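Oligopeptide-binding protein AppA (PDB 1XOC) binds oligopeptides as the extracellular receptor of an ABC-type peptide permease that can replace the OPP system in sporulation and genetic competence. Local coordinates at residues S422-Q427 / K464-E469; D145-N150 / D456-S461. All coordinates share one frame; numbering follows the deposited sequence.

Contact 1: S422-Q427 / K464-E469; sequences STFPDQ and KQYSKE
Tyr466 OH reaches across from helix 463-480 and donates to the backbone carbonyl of Pro425, with OH 2.7 Å from Pro425 O. The hydroxyl lies in the carbonyl plane, at a C=O...donor angle of 145°. Pro425 O also sits at the edge of the tyrosine ring, 3.3 Å from Tyr466 CE2. The same hydroxyl takes a second bond, accepting from a water 3.2 Å away from Tyr466 OH. That water also donates to Asp426, at 2.9 Å from OD1. The phenol therefore holds the loop directly at Pro425 and through one water at Asp426.

The first torsion of Tyr466 (chi1 -172°) swings the ring away from its own backbone N and extends it from the helix to the loop. The hydroxyl also lies 3.4 Å from Asp426 CB. The carboxylate of Asp426 stands almost perpendicular to the phenol ring, with the planes 81° apart. Apolar contact is light: Pro425 CG lies 4.5 Å from Tyr466 CE2.

Segment 422-427 is the loop that follows strand 414-420 and leads into helix 428-431. Asp426 caps the start of that helix, its OD2 accepting from Tyr428 N. Its OD1 forms a salt bridge with Lys458. At the other end of the loop, Ser422 and Thr423 hydrogen-bond to the backbone of the bound peptide. One end of the loop thus lies at the ligand site of this solute-binding protein, and its middle rests against helix 463-480. One turn further along helix 463-480, Tyr470 OH bonds to Gln427 N, and its ring meets that of Tyr466.

Contact 2: D145-N150 / D456-S461; sequences DGNFYN and DAKSIS
Lys458 passes its side chain across the carboxylate of Asp145 at a slant. From CB, which points toward segment 145-150, the chain runs extended through CG and CD to CE. CG lies 4.1 Å from Asp145 OD1. CD comes closer, at 3.4 Å from the same Asp145 OD1, and CE stays beside it. The chain then bends at its last torsion (chi4 -67°), which turns NZ back to the acid. NZ forms a salt bridge with Asp145 OD1 at 3.0 Å. It meets that oxygen on the syn side, 27° out of the carboxylate plane. NZ has a second acid partner in Asp426, and Tyr428 makes a cation-pi contact with the lysine.

The other carboxylate oxygen is used within its own segment. Asp145 OD2 takes Asn147 N at 2.9 Å, from above the carboxylate plane, a capping bond at the start of helix 147-155. It also takes Asn147 ND2 on its syn lone pair, so two bonds grip OD2. The amide oxygen of Asn147 accepts in turn from Asn151 ND2. These bonds to OD2 probably fix the rotation of the carboxylate that faces the lysine. A water joins the backbones, accepting from Gly146 N and donating to Lys458 O at 2.8 Å.

Lys458 sits in the type I turn from Ala457 to Ile460, at the C-terminal end of helix 448-457. It meets the start of helix 147-155, where Phe148 packs on Phe139 and Tyr149 on strand 65-76. Beyond the turn, Ile460 packs on helix 463-480.

Both contacts are partly buried, and neither belongs to the deep core. Their centres are about 9 Å apart. Contact 1 joins the peptide-site loop to helix 463-480 through a neutral phenol and a backbone carbonyl. Contact 2 is ionic and joins two helix-end regions that lie 306 residues apart in the chain. They meet at Lys458, whose ammonium pairs with one acid from each contact. In both, an aspartate ahead of a helix makes a capping bond to a backbone N at its start. Helices 448-457 and 463-480 follow each other in the chain, and Tyr466 also touches Ala457 and Ile460, at the turn between the two helices.

Contact 1: S422-Q427 / K464-E469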
loop_
_atom_site.group_PDB
_atom_site.type_symbol
_atom_site.label_atom_id
_atom_site.label_comp_id
_atom_site.label_asym_id
_atom_site.label_seq_id
_atom_site.Cartn_x
_atom_site.Cartn_y
_atom_site.Cartn_z
ATOM N N SER A 422 -4.892 4.015 -2.132
ATOM C CA SER A 422 -4.885 5.453 -1.949
ATOM C C SER A 422 -6.218 5.910 -1.369
ATOM O O SER A 422 -7.285 5.361 -1.708
ATOM C CB SER A 422 -4.671 6.152 -3.284
ATOM O OG SER A 422 -4.539 7.538 -3.056
ATOM N N THR A 423 -6.178 6.951 -0.540
ATOM C CA THR A 423 -7.399 7.531 0.025
ATOM C C THR A 423 -8.146 8.389 -0.984
ATOM O O THR A 423 -9.312 8.736 -0.774
ATOM C CB THR A 423 -7.121 8.379 1.311
ATOM O OG1 THR A 423 -6.195 9.410 1.016
ATOM C CG2 THR A 423 -6.534 7.530 2.410
ATOM N N PHE A 424 -7.457 8.777 -2.054
ATOM C CA PHE A 424 -8.077 9.444 -3.189
ATOM C C PHE A 424 -8.176 8.432 -4.301
ATOM O O PHE A 424 -7.176 7.924 -4.792
ATOM C CB PHE A 424 -7.266 10.648 -3.644
ATOM C CG PHE A 424 -7.892 11.400 -4.765
ATOM C CD1 PHE A 424 -9.014 12.159 -4.533
ATOM C CD2 PHE A 424 -7.377 11.326 -6.053
ATOM C CE1 PHE A 424 -9.630 12.878 -5.567
ATOM C CE2 PHE A 424 -7.999 12.032 -7.093
ATOM C CZ PHE A 424 -9.112 12.799 -6.840
ATOM N N PRO A 425 -9.402 8.099 -4.701
ATOM C CA PRO A 425 -9.613 6.966 -5.594
ATOM C C PRO A 425 -9.238 7.300 -7.038
ATOM O O PRO A 425 -9.921 8.085 -7.683
ATOM C CB PRO A 425 -11.114 6.700 -5.441
ATOM C CG PRO A 425 -11.683 8.040 -5.194
ATOM C CD PRO A 425 -10.673 8.744 -4.327
ATOM N N ASP A 426 -8.138 6.722 -7.520
ATOM C CA ASP A 426 -7.691 6.904 -8.917
ATOM C C ASP A 426 -6.803 5.682 -9.273
ATOM O O ASP A 426 -5.712 5.464 -8.676
ATOM C CB ASP A 426 -6.963 8.263 -9.129
ATOM C CG ASP A 426 -6.505 8.497 -10.602
ATOM O OD1 ASP A 426 -6.038 9.632 -10.965
ATOM O OD2 ASP A 426 -6.641 7.560 -11.420
ATOM N N GLN A 427 -7.299 4.895 -10.234
ATOM C CA GLN A 427 -6.717 3.625 -10.670
ATOM C C GLN A 427 -5.552 3.797 -11.640
ATOM O O GLN A 427 -4.910 2.820 -12.006
ATOM C CB GLN A 427 -7.784 2.801 -11.397
ATOM C CG GLN A 427 -9.028 2.491 -10.590
ATOM C CD GLN A 427 -8.711 1.877 -9.294
ATOM O OE1 GLN A 427 -9.183 2.336 -8.238
ATOM N NE2 GLN A 427 -7.872 0.844 -9.326
ATOM N N LYS A 464 -19.503 13.524 -8.512
ATOM C CA LYS A 464 -20.557 12.720 -9.127
ATOM C C LYS A 464 -20.214 12.389 -10.573
ATOM O O LYS A 464 -20.399 11.259 -11.008
ATOM C CB LYS A 464 -21.913 13.423 -9.058
ATOM C CG LYS A 464 -22.448 13.608 -7.647
ATOM C CD LYS A 464 -22.738 12.267 -6.973
ATOM C CE LYS A 464 -23.619 12.430 -5.732
ATOM N NZ LYS A 464 -23.742 11.148 -4.974
ATOM N N GLN A 465 -19.707 13.371 -11.305
ATOM C CA GLN A 465 -19.291 13.162 -12.693
ATOM C C GLN A 465 -18.104 12.210 -12.745
ATOM O O GLN A 465 -18.039 11.331 -13.608
ATOM C CB GLN A 465 -18.924 14.493 -13.348
ATOM C CG GLN A 465 -20.090 15.467 -13.465
ATOM C CD GLN A 465 -19.679 16.863 -13.934
ATOM O OE1 GLN A 465 -20.523 17.759 -14.033
ATOM N NE2 GLN A 465 -18.387 17.052 -14.222
ATOM N N TYR A 466 -17.172 12.396 -11.812
ATOM C CA TYR A 466 -16.004 11.525 -11.678
ATOM C C TYR A 466 -16.412 10.069 -11.426
ATOM O O TYR A 466 -15.973 9.165 -12.128
ATOM C CB TYR A 466 -15.134 12.017 -10.528
ATOM C CG TYR A 466 -13.798 11.328 -10.376
ATOM C CD1 TYR A 466 -12.711 11.704 -11.152
ATOM C CD2 TYR A 466 -13.605 10.349 -9.414
ATOM C CE1 TYR A 466 -11.462 11.103 -10.990
ATOM C CE2 TYR A 466 -12.367 9.736 -9.258
ATOM C CZ TYR A 466 -11.309 10.117 -10.046
ATOM O OH TYR A 466 -10.063 9.541 -9.898
ATOM N N SER A 467 -17.246 9.853 -10.417
ATOM C CA SER A 467 -17.713 8.519 -10.076
ATOM C C SER A 467 -18.499 7.896 -11.233
ATOM O O SER A 467 -18.452 6.694 -11.452
ATOM C CB SER A 467 -18.588 8.578 -8.810
ATOM O OG SER A 467 -17.848 9.060 -7.701
ATOM N N LYS A 468 -19.232 8.713 -11.983
ATOM C CA LYS A 468 -20.046 8.175 -13.071
ATOM C C LYS A 468 -19.161 7.667 -14.197
ATOM O O LYS A 468 -19.376 6.579 -14.711
ATOM C CB LYS A 468 -21.016 9.232 -13.595
ATOM C CG LYS A 468 -22.120 8.697 -14.524
ATOM C CD LYS A 468 -23.267 8.073 -13.722
ATOM C CE LYS A 468 -24.059 7.031 -14.518
ATOM N NZ LYS A 468 -24.415 5.840 -13.664
ATOM N N GLU A 469 -18.153 8.449 -14.564
ATOM C CA GLU A 469 -17.204 8.036 -15.596
ATOM C C GLU A 469 -16.351 6.859 -15.130
ATOM O O GLU A 469 -15.931 6.027 -15.943
ATOM C CB GLU A 469 -16.312 9.207 -16.014
ATOM C CG GLU A 469 -17.002 10.134 -17.025
ATOM C CD GLU A 469 -17.009 9.568 -18.446
ATOM O OE1 GLU A 469 -15.970 8.985 -18.849
ATOM O OE2 GLU A 469 -18.031 9.723 -19.158
HETATM O O HOH W 1 -7.912 11.775 -10.715
#

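Contact 2: D145-N150 / D456-S461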
loop_
_atom_site.group_PDB
_atom_site.type_symbol
_atom_site.label_atom_id
_atom_site.label_comp_id
_atom_site.label_asym_id
_atom_site.label_seq_id
_atom_site.Cartn_x
_atom_site.Cartn_y
_atom_site.Cartn_z
ATOM N N ASP A 145 -5.188 17.884 -11.747
ATOM C CA ASP A 145 -5.194 16.507 -11.286
ATOM C C ASP A 145 -5.362 16.495 -9.784
ATOM O O ASP A 145 -4.479 16.933 -9.022
ATOM C CB ASP A 145 -3.890 15.826 -11.725
ATOM C CG ASP A 145 -3.841 14.321 -11.406
ATOM O OD1 ASP A 145 -2.968 13.665 -12.004
ATOM O OD2 ASP A 145 -4.661 13.818 -10.610
ATOM N N GLY A 146 -6.514 15.994 -9.350
ATOM C CA GLY A 146 -6.825 15.902 -7.925
ATOM C C GLY A 146 -5.885 15.044 -7.104
ATOM O O GLY A 146 -5.869 15.125 -5.867
ATOM N N ASN A 147 -5.067 14.225 -7.752
ATOM C CA ASN A 147 -4.056 13.483 -7.014
ATOM C C ASN A 147 -3.040 14.365 -6.313
ATOM O O ASN A 147 -2.402 13.938 -5.341
ATOM C CB ASN A 147 -3.313 12.484 -7.893
ATOM C CG ASN A 147 -4.076 11.245 -8.074
ATOM O OD1 ASN A 147 -4.031 10.351 -7.209
ATOM N ND2 ASN A 147 -4.828 11.169 -9.163
ATOM N N PHE A 148 -2.843 15.584 -6.808
ATOM C CA PHE A 148 -1.860 16.427 -6.174
ATOM C C PHE A 148 -2.318 16.836 -4.776
ATOM O O PHE A 148 -1.639 16.536 -3.777
ATOM C CB PHE A 148 -1.441 17.656 -7.002
ATOM C CG PHE A 148 -0.437 18.480 -6.292
ATOM C CD1 PHE A 148 0.864 18.050 -6.150
ATOM C CD2 PHE A 148 -0.800 19.612 -5.628
ATOM C CE1 PHE A 148 1.762 18.794 -5.432
ATOM C CE2 PHE A 148 0.110 20.324 -4.905
ATOM C CZ PHE A 148 1.384 19.904 -4.805
ATOM N N TYR A 149 -3.433 17.556 -4.684
ATOM C CA TYR A 149 -3.892 17.982 -3.376
ATOM C C TYR A 149 -4.183 16.783 -2.461
ATOM O O TYR A 149 -3.926 16.824 -1.257
ATOM C CB TYR A 149 -5.143 18.872 -3.537
ATOM C CG TYR A 149 -5.691 19.360 -2.215
ATOM C CD1 TYR A 149 -6.688 18.652 -1.559
ATOM C CD2 TYR A 149 -5.154 20.475 -1.583
ATOM C CE1 TYR A 149 -7.163 19.073 -0.320
ATOM C CE2 TYR A 149 -5.618 20.888 -0.324
ATOM C CZ TYR A 149 -6.627 20.181 0.274
ATOM O OH TYR A 149 -7.121 20.577 1.493
ATOM N N ASN A 150 -4.764 15.722 -3.034
ATOM C CA ASN A 150 -5.399 14.690 -2.209
ATOM C C ASN A 150 -4.470 13.547 -1.894
ATOM O O ASN A 150 -4.734 12.771 -0.987
ATOM C CB ASN A 150 -6.696 14.174 -2.848
ATOM C CG ASN A 150 -7.775 15.220 -2.884
ATOM O OD1 ASN A 150 -8.431 15.477 -1.871
ATOM N ND2 ASN A 150 -7.974 15.836 -4.048
ATOM N N ASP A 456 -8.425 10.827 -19.008
ATOM C CA ASP A 456 -9.462 11.861 -19.146
ATOM C C ASP A 456 -10.191 12.108 -17.823
ATOM O O ASP A 456 -10.612 13.227 -17.547
ATOM C CB ASP A 456 -10.473 11.506 -20.254
ATOM C CG ASP A 456 -9.860 11.529 -21.672
ATOM O OD1 ASP A 456 -8.723 12.025 -21.890
ATOM O OD2 ASP A 456 -10.541 11.032 -22.590
ATOM N N ALA A 457 -10.292 11.081 -16.979
ATOM C CA ALA A 457 -10.973 11.212 -15.681
ATOM C C ALA A 457 -10.310 12.238 -14.771
ATOM O O ALA A 457 -10.978 12.855 -13.947
ATOM C CB ALA A 457 -11.072 9.866 -14.975
ATOM N N LYS A 458 -9.005 12.442 -14.942
ATOM C CA LYS A 458 -8.247 13.368 -14.098
ATOM C C LYS A 458 -8.726 14.795 -14.175
ATOM O O LYS A 458 -8.485 15.555 -13.253
ATOM C CB LYS A 458 -6.760 13.370 -14.458
ATOM C CG LYS A 458 -6.062 12.081 -14.144
ATOM C CD LYS A 458 -4.605 12.127 -14.534
ATOM C CE LYS A 458 -3.871 10.874 -14.044
ATOM N NZ LYS A 458 -3.779 10.801 -12.538
ATOM N N SER A 459 -9.373 15.166 -15.281
ATOM C CA SER A 459 -9.787 16.543 -15.501
ATOM C C SER A 459 -11.202 16.834 -14.978
ATOM O O SER A 459 -11.650 17.987 -15.005
ATOM C CB SER A 459 -9.713 16.873 -16.995
ATOM O OG SER A 459 -10.577 16.033 -17.732
ATOM N N ILE A 460 -11.890 15.790 -14.505
ATOM C CA ILE A 460 -13.271 15.899 -14.035
ATOM C C ILE A 460 -13.287 16.316 -12.571
ATOM O O ILE A 460 -12.848 15.567 -11.701
ATOM C CB ILE A 460 -14.013 14.563 -14.183
ATOM C CG1 ILE A 460 -14.059 14.139 -15.652
ATOM C CG2 ILE A 460 -15.418 14.665 -13.609
ATOM C CD1 ILE A 460 -14.443 12.699 -15.861
ATOM N N SER A 461 -13.815 17.504 -12.310
ATOM C CA SER A 461 -13.742 18.116 -10.988
ATOM C C SER A 461 -14.848 17.613 -10.049
ATOM O O SER A 461 -14.565 17.159 -8.939
ATOM C CB SER A 461 -13.810 19.640 -11.114
ATOM O OG SER A 461 -13.003 20.258 -10.127
HETATM O O HOH W 2 -8.493 14.410 -10.692
#